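Local structure of tail protein, 43 kDa (Neisseria meningitidis MC58, 3D37) at residues A[76-79]-A[84-87]; A[8-13]-A[23-28]; A[27-30]-A[35-38]; A[59-62]-A[67-70]; A[320-323]-A[329-332]. The protein is of unknown function but is probably a baseplate or tail component of a Mu-like phage or prophage, built largely of phage barrel-type domains. All blocks are in the same frame, centred on the assembly; numbering follows the deposited sequence.

Contact 1 (A[76-79]-A[84-87])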
loop_
_atom_site.group_PDB
_atom_site.type_symbol
_atom_site.label_atom_id
_atom_site.label_comp_id
_atom_site.label_asym_id
_atom_site.label_seq_id
_atom_site.Cartn_x
_atom_site.Cartn_y
_atom_site.Cartn_z
ATOM N N GLN A 76 -28.021 2.247 7.670
ATOM C CA GLN A 76 -27.818 1.653 6.357
ATOM C C GLN A 76 -27.105 2.624 5.454
ATOM O O GLN A 76 -27.423 3.802 5.421
ATOM C CB GLN A 76 -29.191 1.227 5.772
ATOM C CG GLN A 76 -29.092 0.574 4.369
ATOM C CD GLN A 76 -30.447 0.017 3.868
ATOM O OE1 GLN A 76 -31.238 -0.529 4.624
ATOM N NE2 GLN A 76 -30.704 0.190 2.588
ATOM N N ARG A 77 -26.144 2.123 4.688
ATOM C CA ARG A 77 -25.465 2.888 3.670
ATOM C C ARG A 77 -25.514 2.193 2.276
ATOM O O ARG A 77 -25.350 0.967 2.133
ATOM C CB ARG A 77 -24.018 3.141 4.093
ATOM C CG ARG A 77 -23.852 3.981 5.337
ATOM C CD ARG A 77 -22.594 3.651 6.098
ATOM N NE ARG A 77 -22.734 2.305 6.671
ATOM C CZ ARG A 77 -23.424 2.020 7.781
ATOM N NH1 ARG A 77 -24.001 2.986 8.503
ATOM N NH2 ARG A 77 -23.517 0.767 8.160
ATOM N N HIS A 78 -25.802 2.982 1.255
ATOM C CA HIS A 78 -25.533 2.567 -0.104
ATOM C C HIS A 78 -24.514 3.486 -0.769
ATOM O O HIS A 78 -24.629 4.722 -0.748
ATOM C CB HIS A 78 -26.826 2.480 -0.936
ATOM C CG HIS A 78 -26.589 1.868 -2.282
ATOM N ND1 HIS A 78 -26.760 2.559 -3.469
ATOM C CD2 HIS A 78 -26.099 0.648 -2.623
ATOM C CE1 HIS A 78 -26.415 1.774 -4.480
ATOM N NE2 HIS A 78 -26.020 0.611 -3.993
ATOM N N GLY A 79 -23.492 2.891 -1.329
ATOM C CA GLY A 79 -22.456 3.628 -2.022
ATOM C C GLY A 79 -22.205 3.027 -3.389
ATOM O O GLY A 79 -22.200 1.799 -3.524
ATOM N N SER A 84 -17.968 -0.047 -8.499
ATOM C CA SER A 84 -18.402 -0.690 -7.225
ATOM C C SER A 84 -19.708 -0.167 -6.732
ATOM O O SER A 84 -20.015 0.983 -6.979
ATOM C CB SER A 84 -17.333 -0.553 -6.128
ATOM O OG SER A 84 -16.234 0.266 -6.547
ATOM N N ARG A 85 -20.503 -1.045 -6.113
ATOM C CA ARG A 85 -21.706 -0.696 -5.369
ATOM C C ARG A 85 -21.555 -1.459 -4.074
ATOM O O ARG A 85 -21.159 -2.652 -4.083
ATOM C CB ARG A 85 -23.013 -1.110 -6.061
ATOM C CG ARG A 85 -23.182 -0.523 -7.481
ATOM C CD ARG A 85 -24.206 -1.253 -8.413
ATOM N NE ARG A 85 -25.553 -0.671 -8.346
ATOM C CZ ARG A 85 -26.421 -0.908 -7.352
ATOM N NH1 ARG A 85 -27.625 -0.326 -7.365
ATOM N NH2 ARG A 85 -26.109 -1.728 -6.345
ATOM N N GLU A 86 -21.806 -0.777 -2.964
ATOM C CA GLU A 86 -21.680 -1.375 -1.644
ATOM C C GLU A 86 -22.901 -1.009 -0.837
ATOM O O GLU A 86 -23.273 0.153 -0.802
ATOM C CB GLU A 86 -20.382 -0.901 -0.965
ATOM C CG GLU A 86 -19.803 -1.922 -0.030
ATOM C CD GLU A 86 -18.280 -1.911 0.057
ATOM O OE1 GLU A 86 -17.784 -1.119 0.894
ATOM O OE2 GLU A 86 -17.617 -2.745 -0.653
ATOM N N LEU A 87 -23.597 -2.010 -0.303
ATOM C CA LEU A 87 -24.694 -1.794 0.625
ATOM C C LEU A 87 -24.210 -2.290 1.991
ATOM O O LEU A 87 -23.693 -3.411 2.097
ATOM C CB LEU A 87 -25.942 -2.552 0.180
ATOM C CG LEU A 87 -27.016 -2.931 1.236
ATOM C CD1 LEU A 87 -27.746 -1.745 1.813
ATOM C CD2 LEU A 87 -28.057 -3.933 0.665
#

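Contact 2 (A[8-13]-A[23-28])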
loop_
_atom_site.group_PDB
_atom_site.type_symbol
_atom_site.label_atom_id
_atom_site.label_comp_id
_atom_site.label_asym_id
_atom_site.label_seq_id
_atom_site.Cartn_x
_atom_site.Cartn_y
_atom_site.Cartn_z
ATOM N N TYR A 8 -20.597 -21.408 5.642
ATOM C CA TYR A 8 -21.747 -20.978 6.459
ATOM C C TYR A 8 -22.787 -20.154 5.687
ATOM O O TYR A 8 -22.436 -19.227 4.972
ATOM C CB TYR A 8 -21.272 -20.135 7.649
ATOM C CG TYR A 8 -20.315 -20.845 8.564
ATOM C CD1 TYR A 8 -20.776 -21.750 9.521
ATOM C CD2 TYR A 8 -18.958 -20.642 8.461
ATOM C CE1 TYR A 8 -19.907 -22.423 10.328
ATOM C CE2 TYR A 8 -18.079 -21.328 9.255
ATOM C CZ TYR A 8 -18.564 -22.195 10.216
ATOM O OH TYR A 8 -17.700 -22.856 11.034
ATOM N N ALA A 9 -24.069 -20.453 5.899
ATOM C CA ALA A 9 -25.147 -19.582 5.477
ATOM C C ALA A 9 -25.399 -18.579 6.614
ATOM O O ALA A 9 -25.845 -18.942 7.692
ATOM C CB ALA A 9 -26.452 -20.400 5.147
ATOM N N VAL A 10 -25.041 -17.327 6.364
ATOM C CA VAL A 10 -25.194 -16.259 7.331
ATOM C C VAL A 10 -26.200 -15.284 6.732
ATOM O O VAL A 10 -25.983 -14.751 5.599
ATOM C CB VAL A 10 -23.849 -15.567 7.627
ATOM C CG1 VAL A 10 -24.057 -14.451 8.688
ATOM C CG2 VAL A 10 -22.825 -16.555 8.111
ATOM N N SER A 11 -27.285 -15.024 7.461
ATOM C CA SER A 11 -28.256 -14.037 6.993
ATOM C C SER A 11 -28.700 -13.020 8.042
ATOM O O SER A 11 -28.593 -13.244 9.248
ATOM C CB SER A 11 -29.504 -14.707 6.438
ATOM O OG SER A 11 -30.107 -15.421 7.463
ATOM N N VAL A 12 -29.226 -11.903 7.543
ATOM C CA VAL A 12 -29.926 -10.915 8.340
ATOM C C VAL A 12 -31.356 -11.125 7.942
ATOM O O VAL A 12 -31.713 -10.856 6.809
ATOM C CB VAL A 12 -29.431 -9.483 8.033
ATOM C CG1 VAL A 12 -30.248 -8.416 8.798
ATOM C CG2 VAL A 12 -27.963 -9.372 8.350
ATOM N N ARG A 13 -32.153 -11.680 8.852
ATOM C CA ARG A 13 -33.541 -11.952 8.591
ATOM C C ARG A 13 -34.374 -10.733 8.992
ATOM O O ARG A 13 -34.332 -10.313 10.139
ATOM C CB ARG A 13 -33.971 -13.168 9.422
ATOM C CG ARG A 13 -35.175 -13.843 8.922
ATOM C CD ARG A 13 -35.553 -14.999 9.851
ATOM N NE ARG A 13 -34.736 -16.181 9.565
ATOM C CZ ARG A 13 -34.588 -17.213 10.394
ATOM N NH1 ARG A 13 -35.082 -17.187 11.595
ATOM N NH2 ARG A 13 -33.901 -18.276 10.019
ATOM N N GLU A 23 -20.202 -9.890 1.527
ATOM C CA GLU A 23 -18.781 -9.956 1.347
ATOM C C GLU A 23 -17.982 -9.816 2.618
ATOM O O GLU A 23 -16.896 -10.341 2.697
ATOM C CB GLU A 23 -18.322 -8.963 0.300
ATOM C CG GLU A 23 -18.174 -7.518 0.709
ATOM C CD GLU A 23 -17.029 -6.856 -0.042
ATOM O OE1 GLU A 23 -16.971 -7.045 -1.311
ATOM O OE2 GLU A 23 -16.180 -6.182 0.631
ATOM N N ARG A 24 -18.508 -9.075 3.619
ATOM C CA ARG A 24 -17.827 -8.960 4.886
ATOM C C ARG A 24 -18.844 -8.746 6.036
ATOM O O ARG A 24 -19.950 -8.330 5.806
ATOM C CB ARG A 24 -16.704 -7.893 4.814
ATOM C CG ARG A 24 -17.133 -6.495 5.012
ATOM C CD ARG A 24 -15.942 -5.501 4.928
ATOM N NE ARG A 24 -15.748 -5.305 3.512
ATOM C CZ ARG A 24 -15.997 -4.192 2.832
ATOM N NH1 ARG A 24 -16.373 -3.054 3.422
ATOM N NH2 ARG A 24 -15.863 -4.242 1.539
ATOM N N TYR A 25 -18.507 -9.210 7.225
ATOM C CA TYR A 25 -19.318 -8.902 8.392
ATOM C C TYR A 25 -18.480 -9.000 9.640
ATOM O O TYR A 25 -17.374 -9.568 9.646
ATOM C CB TYR A 25 -20.588 -9.805 8.478
ATOM C CG TYR A 25 -20.303 -11.320 8.444
ATOM C CD1 TYR A 25 -19.713 -11.968 9.522
ATOM C CD2 TYR A 25 -20.687 -12.107 7.351
ATOM C CE1 TYR A 25 -19.497 -13.347 9.524
ATOM C CE2 TYR A 25 -20.401 -13.512 7.313
ATOM C CZ TYR A 25 -19.827 -14.103 8.401
ATOM O OH TYR A 25 -19.597 -15.447 8.418
ATOM N N ASP A 26 -19.037 -8.427 10.701
ATOM C CA ASP A 26 -18.495 -8.459 12.035
ATOM C C ASP A 26 -19.689 -8.557 12.943
ATOM O O ASP A 26 -20.555 -7.688 12.919
ATOM C CB ASP A 26 -17.765 -7.162 12.331
ATOM C CG ASP A 26 -16.426 -7.067 11.610
ATOM O OD1 ASP A 26 -15.462 -7.831 11.923
ATOM O OD2 ASP A 26 -16.378 -6.281 10.642
ATOM N N ILE A 27 -19.729 -9.594 13.785
ATOM C CA ILE A 27 -20.823 -9.824 14.722
ATOM C C ILE A 27 -20.159 -9.998 16.085
ATOM O O ILE A 27 -19.454 -10.987 16.305
ATOM C CB ILE A 27 -21.628 -11.071 14.324
ATOM C CG1 ILE A 27 -22.159 -10.960 12.894
ATOM C CG2 ILE A 27 -22.818 -11.367 15.323
ATOM C CD1 ILE A 27 -22.493 -12.372 12.270
ATOM N N ASP A 28 -20.360 -9.005 16.965
ATOM C CA ASP A 28 -19.634 -8.894 18.178
ATOM C C ASP A 28 -20.516 -8.975 19.403
ATOM O O ASP A 28 -21.493 -8.236 19.529
ATOM C CB ASP A 28 -18.734 -7.664 18.210
ATOM C CG ASP A 28 -17.629 -7.804 19.272
ATOM O OD1 ASP A 28 -17.929 -7.831 20.479
ATOM O OD2 ASP A 28 -16.458 -7.844 18.909
#

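Contact 3 (A[27-30]-A[35-38])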
loop_
_atom_site.group_PDB
_atom_site.type_symbol
_atom_site.label_atom_id
_atom_site.label_comp_id
_atom_site.label_asym_id
_atom_site.label_seq_id
_atom_site.Cartn_x
_atom_site.Cartn_y
_atom_site.Cartn_z
ATOM N N ILE A 27 -19.729 -9.594 13.785
ATOM C CA ILE A 27 -20.823 -9.824 14.722
ATOM C C ILE A 27 -20.159 -9.998 16.085
ATOM O O ILE A 27 -19.454 -10.987 16.305
ATOM C CB ILE A 27 -21.628 -11.071 14.324
ATOM C CG1 ILE A 27 -22.159 -10.960 12.894
ATOM C CG2 ILE A 27 -22.818 -11.367 15.323
ATOM C CD1 ILE A 27 -22.493 -12.372 12.270
ATOM N N ASP A 28 -20.360 -9.005 16.965
ATOM C CA ASP A 28 -19.634 -8.894 18.178
ATOM C C ASP A 28 -20.516 -8.975 19.403
ATOM O O ASP A 28 -21.493 -8.236 19.529
ATOM C CB ASP A 28 -18.734 -7.664 18.210
ATOM C CG ASP A 28 -17.629 -7.804 19.272
ATOM O OD1 ASP A 28 -17.929 -7.831 20.479
ATOM O OD2 ASP A 28 -16.458 -7.844 18.909
ATOM N N SER A 29 -20.245 -9.998 20.213
ATOM C CA SER A 29 -20.903 -10.199 21.527
ATOM C C SER A 29 -19.896 -10.229 22.673
ATOM O O SER A 29 -18.823 -10.795 22.556
ATOM C CB SER A 29 -21.715 -11.494 21.549
ATOM O OG SER A 29 -22.557 -11.547 20.440
ATOM N N ASP A 30 -20.296 -9.645 23.787
ATOM C CA ASP A 30 -19.408 -9.350 24.931
ATOM C C ASP A 30 -20.224 -9.201 26.214
ATOM O O ASP A 30 -21.231 -8.523 26.251
ATOM C CB ASP A 30 -18.576 -8.087 24.677
ATOM C CG ASP A 30 -17.373 -7.982 25.595
ATOM O OD1 ASP A 30 -16.275 -8.300 25.149
ATOM O OD2 ASP A 30 -17.522 -7.653 26.774
ATOM N N ALA A 35 -24.449 -3.339 24.616
ATOM C CA ALA A 35 -25.214 -3.734 23.426
ATOM C C ALA A 35 -24.283 -4.452 22.440
ATOM O O ALA A 35 -23.368 -3.835 21.910
ATOM C CB ALA A 35 -25.839 -2.516 22.748
ATOM N N ASP A 36 -24.504 -5.752 22.230
ATOM C CA ASP A 36 -23.822 -6.502 21.176
ATOM C C ASP A 36 -24.191 -5.850 19.829
ATOM O O ASP A 36 -25.204 -5.178 19.716
ATOM C CB ASP A 36 -24.219 -7.984 21.196
ATOM C CG ASP A 36 -23.828 -8.713 22.491
ATOM O OD1 ASP A 36 -23.004 -8.205 23.312
ATOM O OD2 ASP A 36 -24.301 -9.859 22.645
ATOM N N SER A 37 -23.319 -5.986 18.837
ATOM C CA SER A 37 -23.491 -5.314 17.589
ATOM C C SER A 37 -23.131 -6.172 16.374
ATOM O O SER A 37 -22.491 -7.230 16.430
ATOM C CB SER A 37 -22.608 -4.054 17.558
ATOM O OG SER A 37 -21.283 -4.410 17.719
ATOM N N PHE A 38 -23.613 -5.692 15.260
ATOM C CA PHE A 38 -23.396 -6.332 14.003
ATOM C C PHE A 38 -23.193 -5.290 12.920
ATOM O O PHE A 38 -23.697 -4.157 12.997
ATOM C CB PHE A 38 -24.548 -7.276 13.642
ATOM C CG PHE A 38 -25.878 -6.597 13.461
ATOM C CD1 PHE A 38 -26.271 -6.115 12.210
ATOM C CD2 PHE A 38 -26.766 -6.494 14.531
ATOM C CE1 PHE A 38 -27.523 -5.485 12.025
ATOM C CE2 PHE A 38 -28.040 -5.854 14.348
ATOM C CZ PHE A 38 -28.398 -5.354 13.095
#

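Contact 4 (A[59-62]-A[67-70])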
loop_
_atom_site.group_PDB
_atom_site.type_symbol
_atom_site.label_atom_id
_atom_site.label_comp_id
_atom_site.label_asym_id
_atom_site.label_seq_id
_atom_site.Cartn_x
_atom_site.Cartn_y
_atom_site.Cartn_z
ATOM N N CYS A 59 -34.588 -7.263 13.387
ATOM C CA CYS A 59 -33.893 -8.311 12.635
ATOM C C CYS A 59 -33.364 -9.428 13.527
ATOM O O CYS A 59 -33.287 -9.299 14.726
ATOM C CB CYS A 59 -32.756 -7.728 11.788
ATOM S SG CYS A 59 -31.370 -7.031 12.723
ATOM N N GLU A 60 -32.979 -10.503 12.881
ATOM C CA GLU A 60 -32.261 -11.590 13.525
ATOM C C GLU A 60 -31.062 -11.910 12.675
ATOM O O GLU A 60 -31.118 -11.849 11.444
ATOM C CB GLU A 60 -33.179 -12.823 13.705
ATOM C CG GLU A 60 -34.238 -12.584 14.739
ATOM C CD GLU A 60 -35.409 -13.583 14.647
ATOM O OE1 GLU A 60 -35.719 -14.022 13.545
ATOM O OE2 GLU A 60 -36.017 -13.929 15.687
ATOM N N VAL A 61 -29.944 -12.198 13.338
ATOM C CA VAL A 61 -28.763 -12.580 12.643
ATOM C C VAL A 61 -28.732 -14.105 12.753
ATOM O O VAL A 61 -28.918 -14.635 13.808
ATOM C CB VAL A 61 -27.514 -11.915 13.229
ATOM C CG1 VAL A 61 -26.167 -12.472 12.477
ATOM C CG2 VAL A 61 -27.674 -10.345 13.206
ATOM N N VAL A 62 -28.563 -14.805 11.640
ATOM C CA VAL A 62 -28.723 -16.263 11.657
ATOM C C VAL A 62 -27.507 -16.887 10.979
ATOM O O VAL A 62 -27.089 -16.461 9.913
ATOM C CB VAL A 62 -30.057 -16.709 10.952
ATOM C CG1 VAL A 62 -30.404 -18.193 11.276
ATOM C CG2 VAL A 62 -31.215 -15.830 11.383
ATOM N N ILE A 67 -30.227 -18.669 15.199
ATOM C CA ILE A 67 -30.218 -17.261 15.519
ATOM C C ILE A 67 -29.072 -17.005 16.531
ATOM O O ILE A 67 -28.998 -17.661 17.574
ATOM C CB ILE A 67 -31.546 -16.819 16.121
ATOM C CG1 ILE A 67 -32.655 -16.883 15.043
ATOM C CG2 ILE A 67 -31.431 -15.416 16.717
ATOM C CD1 ILE A 67 -34.083 -16.958 15.640
ATOM N N VAL A 68 -28.194 -16.051 16.203
ATOM C CA VAL A 68 -27.079 -15.672 17.080
ATOM C C VAL A 68 -27.269 -14.291 17.738
ATOM O O VAL A 68 -26.580 -13.948 18.717
ATOM C CB VAL A 68 -25.678 -15.836 16.331
ATOM C CG1 VAL A 68 -25.510 -17.292 15.793
ATOM C CG2 VAL A 68 -25.507 -14.885 15.150
ATOM N N MET A 69 -28.223 -13.516 17.243
ATOM C CA MET A 69 -28.497 -12.173 17.774
ATOM C C MET A 69 -29.857 -11.703 17.293
ATOM O O MET A 69 -30.219 -11.936 16.140
ATOM C CB MET A 69 -27.410 -11.160 17.324
ATOM C CG MET A 69 -27.376 -9.808 18.084
ATOM S SD MET A 69 -25.949 -8.716 17.539
ATOM C CE MET A 69 -24.574 -9.664 18.139
ATOM N N THR A 70 -30.561 -11.005 18.184
ATOM C CA THR A 70 -31.850 -10.402 17.924
ATOM C C THR A 70 -31.681 -8.910 18.163
ATOM O O THR A 70 -31.215 -8.505 19.207
ATOM C CB THR A 70 -32.970 -11.051 18.866
ATOM O OG1 THR A 70 -32.911 -12.477 18.717
ATOM C CG2 THR A 70 -34.393 -10.556 18.519
HETATM O O HOH W 1 -35.148 -14.051 18.109
#

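Contact 5 (A[320-323]-A[329-332])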
loop_
_atom_site.group_PDB
_atom_site.type_symbol
_atom_site.label_atom_id
_atom_site.label_comp_id
_atom_site.label_asym_id
_atom_site.label_seq_id
_atom_site.Cartn_x
_atom_site.Cartn_y
_atom_site.Cartn_z
ATOM N N ARG A 320 -16.171 -12.465 18.414
ATOM C CA ARG A 320 -16.486 -11.781 17.172
ATOM C C ARG A 320 -16.399 -12.740 15.992
ATOM O O ARG A 320 -15.337 -13.236 15.665
ATOM C CB ARG A 320 -15.536 -10.584 17.087
ATOM C CG ARG A 320 -15.596 -9.597 15.933
ATOM C CD ARG A 320 -14.465 -8.555 16.229
ATOM N NE ARG A 320 -14.111 -7.888 15.025
ATOM C CZ ARG A 320 -12.885 -7.458 14.676
ATOM N NH1 ARG A 320 -11.811 -7.555 15.491
ATOM N NH2 ARG A 320 -12.747 -6.934 13.452
ATOM N N PHE A 321 -17.563 -13.008 15.389
ATOM C CA PHE A 321 -17.685 -13.649 14.097
ATOM C C PHE A 321 -17.324 -12.641 12.995
ATOM O O PHE A 321 -17.854 -11.525 12.937
ATOM C CB PHE A 321 -19.114 -14.177 13.810
ATOM C CG PHE A 321 -19.641 -15.183 14.799
ATOM C CD1 PHE A 321 -18.911 -16.315 15.161
ATOM C CD2 PHE A 321 -20.943 -15.037 15.308
ATOM C CE1 PHE A 321 -19.460 -17.290 16.060
ATOM C CE2 PHE A 321 -21.512 -16.012 16.209
ATOM C CZ PHE A 321 -20.797 -17.120 16.565
ATOM N N MET A 322 -16.409 -13.051 12.137
ATOM C CA MET A 322 -15.853 -12.219 11.120
ATOM C C MET A 322 -15.816 -12.936 9.752
ATOM O O MET A 322 -15.562 -14.124 9.669
ATOM C CB MET A 322 -14.419 -11.828 11.508
ATOM C CG MET A 322 -14.237 -11.193 12.920
ATOM S SD MET A 322 -12.506 -10.593 13.194
ATOM C CE MET A 322 -11.676 -12.149 13.318
ATOM N N LEU A 323 -16.091 -12.187 8.704
ATOM C CA LEU A 323 -15.815 -12.564 7.326
ATOM C C LEU A 323 -15.093 -11.391 6.683
ATOM O O LEU A 323 -15.549 -10.270 6.805
ATOM C CB LEU A 323 -17.112 -12.797 6.520
ATOM C CG LEU A 323 -17.105 -13.052 4.986
ATOM C CD1 LEU A 323 -16.352 -14.328 4.599
ATOM C CD2 LEU A 323 -18.546 -13.041 4.470
ATOM N N THR A 329 -13.609 -16.711 6.752
ATOM C CA THR A 329 -14.450 -16.907 7.938
ATOM C C THR A 329 -13.605 -17.219 9.168
ATOM O O THR A 329 -12.878 -18.169 9.184
ATOM C CB THR A 329 -15.503 -18.056 7.615
ATOM O OG1 THR A 329 -16.375 -17.600 6.564
ATOM C CG2 THR A 329 -16.358 -18.316 8.786
ATOM N N GLN A 330 -13.710 -16.397 10.199
ATOM C CA GLN A 330 -13.018 -16.589 11.458
ATOM C C GLN A 330 -13.841 -16.156 12.661
ATOM O O GLN A 330 -14.857 -15.525 12.514
ATOM C CB GLN A 330 -11.695 -15.751 11.436
ATOM C CG GLN A 330 -10.662 -16.157 10.287
ATOM C CD GLN A 330 -9.597 -15.081 10.227
ATOM O OE1 GLN A 330 -9.933 -13.904 10.076
ATOM N NE2 GLN A 330 -8.349 -15.461 10.351
ATOM N N THR A 331 -13.338 -16.508 13.841
ATOM C CA THR A 331 -13.854 -16.071 15.086
ATOM C C THR A 331 -12.676 -15.559 15.928
ATOM O O THR A 331 -11.641 -16.235 16.090
ATOM C CB THR A 331 -14.724 -17.160 15.854
ATOM O OG1 THR A 331 -15.602 -17.813 14.926
ATOM C CG2 THR A 331 -15.574 -16.489 17.017
ATOM N N GLU A 332 -12.852 -14.348 16.456
ATOM C CA GLU A 332 -11.984 -13.858 17.537
ATOM C C GLU A 332 -12.584 -14.183 18.842
ATOM O O GLU A 332 -13.796 -13.901 19.125
ATOM C CB GLU A 332 -11.799 -12.346 17.366
ATOM C CG GLU A 332 -11.183 -11.632 18.560
ATOM C CD GLU A 332 -11.175 -10.085 18.329
ATOM O OE1 GLU A 332 -10.595 -9.717 17.267
ATOM O OE2 GLU A 332 -11.747 -9.334 19.194
#

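Contact 1 (A[76-79]-A[84-87])
Gly79 and Glu86 form a hydrogen-bonded antiparallel pair, and its two backbone bonds are the main polar interactions of the contact. Glu86 N reaches Gly79 O at 2.7 Å, while Gly79 N meets Glu86 O at 2.8 Å, nearly straight at 168°. Both carbonyls also receive CA-H donors: Arg85 CA lies 3.1 Å from Gly79 O, and His78 CA approaches Glu86 O.

On the neighbouring non-hydrogen-bonded pair, His78 and Leu87 point to the same side of the sheet. The imidazole swings toward Arg85 because His78 CG stands anti to the backbone N (chi1 -172°), and its CE1 comes to lie 3.6 Å above the plane of the Arg85 guanidinium, near the rim. The 50° inclination of ring to guanidinium rules out a parallel stack, and although His78 NE2 is 3.3 Å from Arg85 NH2 the angle is too poor for a hydrogen bond. Farther along, Leu87 CD1 packs against the amide end of Gln76, 3.6 Å from Gln76 NE2; that amide is bonded to the backbone of Pro52 and Leu54.

Strands 66-81 and 84-93 form this beta hairpin. Its outer edge, residues 76-79, continues as an antiparallel ladder into a strand of a neighbouring subunit, whose His308 meets the His78 ring, while strand 84-93 pairs with strand 37-42 on its other side.

Contact 2 (A[8-13]-A[23-28])
Two first torsions bring Val10 and Tyr25 together. Tyr25 CG sits between its backbone N and carbonyl carbon (chi1 55°), a crowded position that carries the phenol toward Val10. On Val10, CG1 is anti to the backbone N (chi1 -179°) and CG2 is anti to the carbonyl carbon, which places CG1 over the ring and CG2 beside its hydroxyl end.

Val10 CG1 lies over one face of the Tyr25 ring, 4.0 Å above the plane and displaced toward the rim. The CG2 methyl approaches the phenol end: Val10 CG2 is 3.4 Å from Tyr25 OH and 3.9 Å from Tyr25 CZ. The evidence is therefore for CH-pi-like packing by CG1 on the outer part of one face, with no hydrogen bond between the segments. Ile27 adds a looser touch, its CD1 standing 4.4 Å from Val10 CG1.

No backbone pairing supports the contact, since the nearest CA atoms, those of Val10 and Tyr25, are 9.5 Å apart. The strands face each other through their side chains, and all three touching residues are buried, consistent with the interior of a barrel-like beta domain, as the GpP-like family suggests.

Phe40 of strand 37-42 extends this apolar cluster by meeting the Tyr25 ring and packing on Val10 and Ile27. Strand 10-14 pairs with strand 58-63. Strand 24-30 runs between strands 37-42 and 310-324, and a classic beta bulge places both Glu23 and Arg24 opposite Val41 near its start.

Contact 3 (A[27-30]-A[35-38])
Ser37 O receives the amide of Asp28 in the shortest sound polar bond here, with Asp28 N at 2.8 Å and an N-H...O angle of 172°. The return bond runs from Ser37 N to Asp28 O at 3.0 Å, which makes Asp28 and Ser37 a hydrogen-bonded antiparallel pair. Ser37 O also takes a longer CA-H approach from Ile27.

Next toward the turn, the Asp36 side chain replaces regular backbone pairing. With CG anti to the carbonyl carbon (chi1 -63°), the carboxylate lies across Ser29 and reaches the backbone beyond it: Asp30 N is 3.1 Å from Asp36 OD1, a bond to treat cautiously because the position of OD1 is less certain. The other oxygen, Asp36 OD2, comes 3.2 Å from Ser29 CB, and the hydroxyl of that serine makes at most a weak bond to it. Asp36 CB is tight against the first strand, 3.2 Å from Asp28 O.

These features belong to the beta hairpin of strands 24-30 and 37-42, within the GpP-like N-terminal region. Two carboxylates of its first strand, those of Asp28 and Asp30, are drawn to Arg334, a salt-bridge partner from the C-terminal part of the chain that probably offsets some of the acidic charge gathered near Asp36.

At the other end, Ile27 and Phe38 form a non-hydrogen-bonded pair on the buried side. Ile27 CG1 stands 4.5 Å from Phe38 CB, while the phenyl ring leads away toward Cys59, and Met69 packs on both residues.

Contact 4 (A[59-62]-A[67-70])
The Glu60 carboxylate, the flat group of this contact, carries the Ile67 methyl over one face: Ile67 CD1 lies about 3.5 Å above the plane and 3.6 Å from Glu60 OE2. Glu60 OE2 also accepts a bond from a water at 2.6 Å. That water also donates to Thr70 OG1, joining two side chains that run alongside each other, and Thr70 OG1 is additionally bonded to Pro170 O.

Behind this polar side, Val61 N reaches Met69 O at 2.8 Å, and Val68 N reaches Val61 O at 2.9 Å. Val61 is thus served by two successive residues, and the register moves by one: a beta bulge in the hairpin of strands 58-63 and 66-81. The Val68 backbone (psi -14°) departs from extended geometry at the bulge, and Val68 CG2 meets Val61 CG1 at 3.7 Å. Val62 CG2 and Ile67 CG1 touch on the side that bears Glu60.

The chemistry is divided accordingly: Val61 and Met69 face an apolar interior with Ile27, whereas Glu60 OE2 takes the water and OE1 has a long, weak ion pair with Arg13, which would be consistent with a charged carboxylate.

Contact 5 (A[320-323]-A[329-332])
Arg320 pairs with Glu332 through both backbone and side chain. Glu332 N meets Arg320 O at 2.8 Å, and Arg320 N returns a bond to Glu332 O. On one side of the sheet the extended arginine, with CG anti to the backbone N (chi1 -178°), brings NH1 within 3.1 Å of Glu332 OE1. This salt bridge is weak as a hydrogen bond, for the N-H...O angle is only 125°. The guanidinium and carboxylate planes stand almost perpendicular, at 86°. Each group has a further ionic partner, Asp26 for Arg320 and Arg334 for Glu332.

Phe321 points to the opposite side and lies alongside Thr331, whose OG1 sits at the ring edge, in plane, 3.6 Å from Phe321 CD1; the hydroxyl is bonded to Gly286 O.

Met322 comes back to the Arg320 side. Its N is 2.9 Å from Gln330 O, with the reciprocal bond from Gln330 N completing a second hydrogen-bonded pair. The methionine side chain bends at its last torsion, and Met322 SD covers one face of the Arg320 guanidinium, 3.5 Å above the centre, while Met322 CE rests 4.1 Å from Glu332 CB. Leu323 finishes the segment, its CD1 3.8 Å from Thr329 OG1.

This twisted hairpin of strands 310-324 and 330-337 is flanked by strand 24-30, bonded to Phe321 and Leu323, and by strand 278-285, which pairs with strand 330-337.

Contacts 2, 3 and 4 border one apolar interior: the centres of contacts 2 and 4 are 9 Å apart, and Met69 CE of contact 4 packs 3.5 Å from Asp36 CB of contact 3. Phe38 CZ of contact 3 also lies 3.4 Å from Cys59 SG of contact 4. Contacts 2 and 3 share Ile27 and Asp28. From strand 24-30 the pairing passes to contact 5, with Ile27 N 2.8 Å from Phe321 O, tying the GpP-like N-terminal region to the C-terminal domain. Contact 1 lies farther out, its centre 16 Å from that of contact 2, but Glu86 OE2 forms a salt bridge with Arg24 NH2 at 3.2 Å.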